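Long-range contact in minor fimbrium tip subunit Mfa3 (Porphyromonas gingivalis ATCC 33277, PDB 5NF4), which forms part of the tip of the minor fimbriae, filaments that mediate biofilm formation and adhesion to host cells and other oral bacteria: residues Val207-Asn219 against Glu271-Arg283. Numbering follows the deposited sequence.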
loop_
_atom_site.group_PDB
_atom_site.type_symbol
_atom_site.label_atom_id
_atom_site.label_comp_id
_atom_site.label_asym_id
_atom_site.label_seq_id
_atom_site.Cartn_x
_atom_site.Cartn_y
_atom_site.Cartn_z
ATOM N N VAL A 207 -13.193 23.134 -12.165
ATOM C CA VAL A 207 -12.703 23.166 -10.792
ATOM C C VAL A 207 -13.291 24.377 -10.025
ATOM O O VAL A 207 -13.337 24.376 -8.794
ATOM C CB VAL A 207 -11.147 23.192 -10.747
ATOM C CG1 VAL A 207 -10.586 24.533 -11.188
ATOM C CG2 VAL A 207 -10.646 22.824 -9.362
ATOM N N GLU A 208 -13.760 25.378 -10.761
ATOM C CA GLU A 208 -14.441 26.534 -10.160
ATOM C C GLU A 208 -15.708 26.139 -9.375
ATOM O O GLU A 208 -16.212 26.921 -8.558
ATOM C CB GLU A 208 -14.836 27.541 -11.232
ATOM C CG GLU A 208 -13.672 28.213 -11.923
ATOM C CD GLU A 208 -12.914 27.279 -12.838
ATOM O OE1 GLU A 208 -13.525 26.290 -13.310
ATOM O OE2 GLU A 208 -11.707 27.528 -13.056
ATOM N N ASN A 209 -16.253 24.968 -9.683
ATOM C CA ASN A 209 -17.517 24.531 -9.102
ATOM C C ASN A 209 -17.298 23.669 -7.880
ATOM O O ASN A 209 -18.257 23.250 -7.249
ATOM C CB ASN A 209 -18.351 23.726 -10.100
ATOM C CG ASN A 209 -18.755 24.522 -11.329
ATOM O OD1 ASN A 209 -19.099 25.707 -11.253
ATOM N ND2 ASN A 209 -18.741 23.854 -12.479
ATOM N N LEU A 210 -16.037 23.383 -7.564
ATOM C CA LEU A 210 -15.718 22.369 -6.562
ATOM C C LEU A 210 -15.562 22.994 -5.194
ATOM O O LEU A 210 -14.845 23.969 -5.042
ATOM C CB LEU A 210 -14.430 21.618 -6.929
ATOM C CG LEU A 210 -13.925 20.532 -5.966
ATOM C CD1 LEU A 210 -14.879 19.333 -5.922
ATOM C CD2 LEU A 210 -12.510 20.073 -6.347
ATOM N N GLN A 211 -16.231 22.421 -4.200
ATOM C CA GLN A 211 -16.093 22.892 -2.828
ATOM C C GLN A 211 -15.149 21.971 -2.067
ATOM O O GLN A 211 -14.264 22.426 -1.355
ATOM C CB GLN A 211 -17.449 22.945 -2.137
ATOM C CG GLN A 211 -17.386 23.372 -0.697
ATOM C CD GLN A 211 -18.731 23.263 -0.020
ATOM O OE1 GLN A 211 -19.735 23.774 -0.519
ATOM N NE2 GLN A 211 -18.765 22.570 1.114
ATOM N N LYS A 212 -15.335 20.670 -2.217
ATOM C CA LYS A 212 -14.410 19.738 -1.591
ATOM C C LYS A 212 -14.551 18.318 -2.062
ATOM O O LYS A 212 -15.545 17.942 -2.687
ATOM C CB LYS A 212 -14.566 19.747 -0.075
ATOM C CG LYS A 212 -15.860 19.202 0.422
ATOM C CD LYS A 212 -15.777 19.094 1.939
ATOM C CE LYS A 212 -17.104 18.833 2.574
ATOM N NZ LYS A 212 -16.975 18.764 4.055
ATOM N N ILE A 213 -13.539 17.536 -1.700
ATOM C CA ILE A 213 -13.443 16.137 -2.038
ATOM C C ILE A 213 -13.077 15.359 -0.788
ATOM O O ILE A 213 -12.126 15.711 -0.097
ATOM C CB ILE A 213 -12.362 15.845 -3.103
ATOM C CG1 ILE A 213 -12.467 16.794 -4.286
ATOM C CG2 ILE A 213 -12.447 14.363 -3.528
ATOM C CD1 ILE A 213 -11.383 16.558 -5.339
ATOM N N GLU A 214 -13.821 14.296 -0.521
ATOM C CA GLU A 214 -13.607 13.452 0.647
ATOM C C GLU A 214 -13.500 11.993 0.255
ATOM O O GLU A 214 -14.308 11.501 -0.522
ATOM C CB GLU A 214 -14.765 13.568 1.640
ATOM C CG GLU A 214 -14.916 14.911 2.293
ATOM C CD GLU A 214 -16.269 15.067 2.967
ATOM O OE1 GLU A 214 -17.287 15.174 2.241
ATOM O OE2 GLU A 214 -16.314 15.076 4.212
ATOM N N LEU A 215 -12.551 11.299 0.862
ATOM C CA LEU A 215 -12.470 9.841 0.801
ATOM C C LEU A 215 -13.241 9.222 1.957
ATOM O O LEU A 215 -12.998 9.548 3.118
ATOM C CB LEU A 215 -11.010 9.399 0.845
ATOM C CG LEU A 215 -10.749 7.905 1.075
ATOM C CD1 LEU A 215 -11.287 7.011 -0.038
ATOM C CD2 LEU A 215 -9.280 7.726 1.268
ATOM N N CYS A 216 -14.180 8.336 1.622
ATOM C CA CYS A 216 -15.076 7.734 2.589
ATOM C C CYS A 216 -14.908 6.205 2.654
ATOM O O CYS A 216 -14.594 5.560 1.636
ATOM C CB CYS A 216 -16.517 8.074 2.244
ATOM S SG CYS A 216 -16.802 9.881 2.268
ATOM N N ASN A 217 -15.171 5.659 3.848
ATOM C CA ASN A 217 -15.114 4.217 4.164
ATOM C C ASN A 217 -13.711 3.630 4.068
ATOM O O ASN A 217 -13.559 2.431 3.896
ATOM C CB ASN A 217 -16.035 3.380 3.268
ATOM C CG ASN A 217 -17.515 3.606 3.535
ATOM O OD1 ASN A 217 -17.928 4.242 4.517
ATOM N ND2 ASN A 217 -18.327 3.104 2.620
ATOM N N ALA A 218 -12.692 4.458 4.216
ATOM C CA ALA A 218 -11.335 3.912 4.208
ATOM C C ALA A 218 -11.152 2.929 5.371
ATOM O O ALA A 218 -11.678 3.090 6.462
ATOM C CB ALA A 218 -10.305 5.035 4.291
ATOM N N ASN A 219 -10.353 1.906 5.120
ATOM C CA ASN A 219 -9.996 0.952 6.160
ATOM C C ASN A 219 -9.184 1.628 7.257
ATOM O O ASN A 219 -8.285 2.402 6.973
ATOM C CB ASN A 219 -9.202 -0.174 5.505
ATOM C CG ASN A 219 -9.005 -1.395 6.406
ATOM O OD1 ASN A 219 -9.315 -1.405 7.598
ATOM N ND2 ASN A 219 -8.430 -2.425 5.820
ATOM N N GLU A 271 -24.225 2.430 4.495
ATOM C CA GLU A 271 -23.134 3.326 4.117
ATOM C C GLU A 271 -22.243 2.755 3.012
ATOM O O GLU A 271 -21.204 3.340 2.678
ATOM C CB GLU A 271 -22.256 3.618 5.333
ATOM C CG GLU A 271 -22.946 4.412 6.480
ATOM C CD GLU A 271 -22.009 4.538 7.678
ATOM O OE1 GLU A 271 -21.846 3.546 8.420
ATOM O OE2 GLU A 271 -21.397 5.609 7.849
ATOM N N ASN A 272 -22.672 1.614 2.477
ATOM C CA ASN A 272 -21.954 0.854 1.456
ATOM C C ASN A 272 -20.592 0.344 1.923
ATOM O O ASN A 272 -19.714 0.082 1.093
ATOM C CB ASN A 272 -21.791 1.687 0.171
ATOM C CG ASN A 272 -23.030 1.637 -0.721
ATOM O OD1 ASN A 272 -23.518 0.557 -1.069
ATOM N ND2 ASN A 272 -23.570 2.803 -1.060
ATOM N N LYS A 273 -20.400 0.199 3.233
ATOM C CA LYS A 273 -19.140 -0.356 3.704
ATOM C C LYS A 273 -19.089 -1.808 3.250
ATOM O O LYS A 273 -20.113 -2.495 3.277
ATOM C CB LYS A 273 -19.008 -0.269 5.227
ATOM C CG LYS A 273 -18.712 1.136 5.772
ATOM C CD LYS A 273 -19.052 1.217 7.249
ATOM C CE LYS A 273 -18.634 2.520 7.895
ATOM N NZ LYS A 273 -19.078 2.516 9.336
ATOM N N PRO A 274 -17.906 -2.295 2.875
ATOM C CA PRO A 274 -16.584 -1.678 2.972
ATOM C C PRO A 274 -16.099 -0.990 1.697
ATOM O O PRO A 274 -14.908 -0.722 1.568
ATOM C CB PRO A 274 -15.668 -2.883 3.293
ATOM C CG PRO A 274 -16.328 -4.021 2.478
ATOM C CD PRO A 274 -17.826 -3.739 2.536
ATOM N N ILE A 275 -16.997 -0.713 0.761
ATOM C CA ILE A 275 -16.580 -0.082 -0.478
ATOM C C ILE A 275 -16.021 1.317 -0.198
ATOM O O ILE A 275 -16.669 2.143 0.436
ATOM C CB ILE A 275 -17.744 0.005 -1.514
ATOM C CG1 ILE A 275 -18.168 -1.408 -1.914
ATOM C CG2 ILE A 275 -17.337 0.840 -2.755
ATOM C CD1 ILE A 275 -19.437 -1.492 -2.781
ATOM N N ASN A 276 -14.811 1.573 -0.687
ATOM C CA ASN A 276 -14.225 2.905 -0.647
ATOM C C ASN A 276 -14.815 3.785 -1.736
ATOM O O ASN A 276 -14.995 3.340 -2.862
ATOM C CB ASN A 276 -12.708 2.841 -0.844
ATOM C CG ASN A 276 -11.979 2.183 0.302
ATOM O OD1 ASN A 276 -12.457 1.228 0.963
ATOM N ND2 ASN A 276 -10.818 2.695 0.557
ATOM N N PHE A 277 -15.136 5.034 -1.418
ATOM C CA PHE A 277 -15.574 5.944 -2.459
ATOM C C PHE A 277 -15.129 7.340 -2.119
ATOM O O PHE A 277 -14.818 7.622 -0.957
ATOM C CB PHE A 277 -17.108 5.906 -2.628
ATOM C CG PHE A 277 -17.887 6.419 -1.432
ATOM C CD1 PHE A 277 -18.155 5.586 -0.347
ATOM C CD2 PHE A 277 -18.418 7.717 -1.417
ATOM C CE1 PHE A 277 -18.907 6.042 0.750
ATOM C CE2 PHE A 277 -19.150 8.157 -0.348
ATOM C CZ PHE A 277 -19.416 7.327 0.732
ATOM N N PHE A 278 -15.087 8.211 -3.124
ATOM C CA PHE A 278 -14.848 9.607 -2.832
ATOM C C PHE A 278 -16.092 10.394 -3.194
ATOM O O PHE A 278 -16.849 10.043 -4.103
ATOM C CB PHE A 278 -13.574 10.169 -3.501
ATOM C CG PHE A 278 -13.547 10.147 -5.007
ATOM C CD1 PHE A 278 -13.936 11.254 -5.736
ATOM C CD2 PHE A 278 -13.024 9.059 -5.694
ATOM C CE1 PHE A 278 -13.855 11.263 -7.135
ATOM C CE2 PHE A 278 -12.950 9.067 -7.094
ATOM C CZ PHE A 278 -13.357 10.162 -7.806
ATOM N N ARG A 279 -16.328 11.392 -2.365
ATOM C CA ARG A 279 -17.485 12.269 -2.474
ATOM C C ARG A 279 -17.077 13.657 -2.930
ATOM O O ARG A 279 -16.278 14.322 -2.272
ATOM C CB ARG A 279 -18.178 12.320 -1.126
ATOM C CG ARG A 279 -19.229 13.386 -1.022
ATOM C CD ARG A 279 -19.997 13.230 0.270
ATOM N NE ARG A 279 -20.852 12.049 0.244
ATOM C CZ ARG A 279 -21.076 11.243 1.281
ATOM N NH1 ARG A 279 -20.483 11.456 2.453
ATOM N NH2 ARG A 279 -21.896 10.204 1.134
ATOM N N LEU A 280 -17.635 14.100 -4.059
ATOM C CA LEU A 280 -17.384 15.436 -4.568
ATOM C C LEU A 280 -18.555 16.281 -4.234
ATOM O O LEU A 280 -19.669 15.943 -4.611
ATOM C CB LEU A 280 -17.204 15.441 -6.079
ATOM C CG LEU A 280 -16.176 14.507 -6.691
ATOM C CD1 LEU A 280 -16.420 14.521 -8.176
ATOM C CD2 LEU A 280 -14.790 14.991 -6.370
ATOM N N THR A 281 -18.290 17.391 -3.559
ATOM C CA THR A 281 -19.306 18.373 -3.260
ATOM C C THR A 281 -19.029 19.655 -4.004
ATOM O O THR A 281 -17.915 20.198 -3.926
ATOM C CB THR A 281 -19.371 18.663 -1.763
ATOM O OG1 THR A 281 -19.663 17.445 -1.090
ATOM C CG2 THR A 281 -20.471 19.673 -1.448
ATOM N N THR A 282 -20.056 20.156 -4.695
ATOM C CA THR A 282 -19.934 21.359 -5.486
ATOM C C THR A 282 -20.343 22.561 -4.651
ATOM O O THR A 282 -21.048 22.416 -3.660
ATOM C CB THR A 282 -20.827 21.328 -6.736
ATOM O OG1 THR A 282 -22.196 21.443 -6.343
ATOM C CG2 THR A 282 -20.644 20.068 -7.510
ATOM N N ARG A 283 -19.891 23.735 -5.051
ATOM C CA ARG A 283 -20.329 24.981 -4.394
ATOM C C ARG A 283 -21.858 25.147 -4.382
ATOM O O ARG A 283 -22.407 25.814 -3.491
ATOM C CB ARG A 283 -19.668 26.178 -5.070
ATOM C CG ARG A 283 -18.166 26.144 -4.947
ATOM C CD ARG A 283 -17.529 27.327 -5.618
ATOM N NE ARG A 283 -16.075 27.248 -5.521
ATOM C CZ ARG A 283 -15.369 27.652 -4.470
ATOM N NH1 ARG A 283 -15.980 28.173 -3.413
ATOM N NH2 ARG A 283 -14.048 27.534 -4.477
HETATM O O HOH W 1 -12.802 25.682 -6.438
HETATM O O HOH W 2 -17.186 16.148 -0.352
HETATM O O HOH W 3 -12.834 -0.193 3.549
#
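Asn217 ND2 spends both its hydrogens on backbone carbonyls of the facing loop, reaching Glu271 O at 2.9 Å (N-H...O 173°) and Ile275 O at 2.9 Å. Both acceptors lie close to the amide plane, so the two bonds fix the rotation of the group. CG of Asn217 stands anti to the carbonyl carbon (chi1 -69°), which carries the amide toward that loop, where Asn217 OD1 rests against Lys273 CG at 3.4 Å. The same ND2 sits at the edge of the Phe277 ring, while Cys216 CB lies over one face, 3.6 Å from the centroid, a CH-pi contact. On the sheet face that carries Cys216 and Phe277, Glu214 and Arg279 run side by side with carboxylate and guanidinium planes strongly inclined to each other; the salt bridge of Arg279 goes to Asp289 on the next strand. On the opposite sheet face, Leu280 CD2 packs against Ile213 CG1 at 3.6 Å. At the far end Thr281 O accepts from Gln211 N at 2.8 Å and from Lys212 N at 3.1 Å, two residues against one. With an inter-strand angle of 161°, this is an antiparallel ladder carrying a classic beta bulge, in which strand 210-216 is flanked by 277-282 and 238-242.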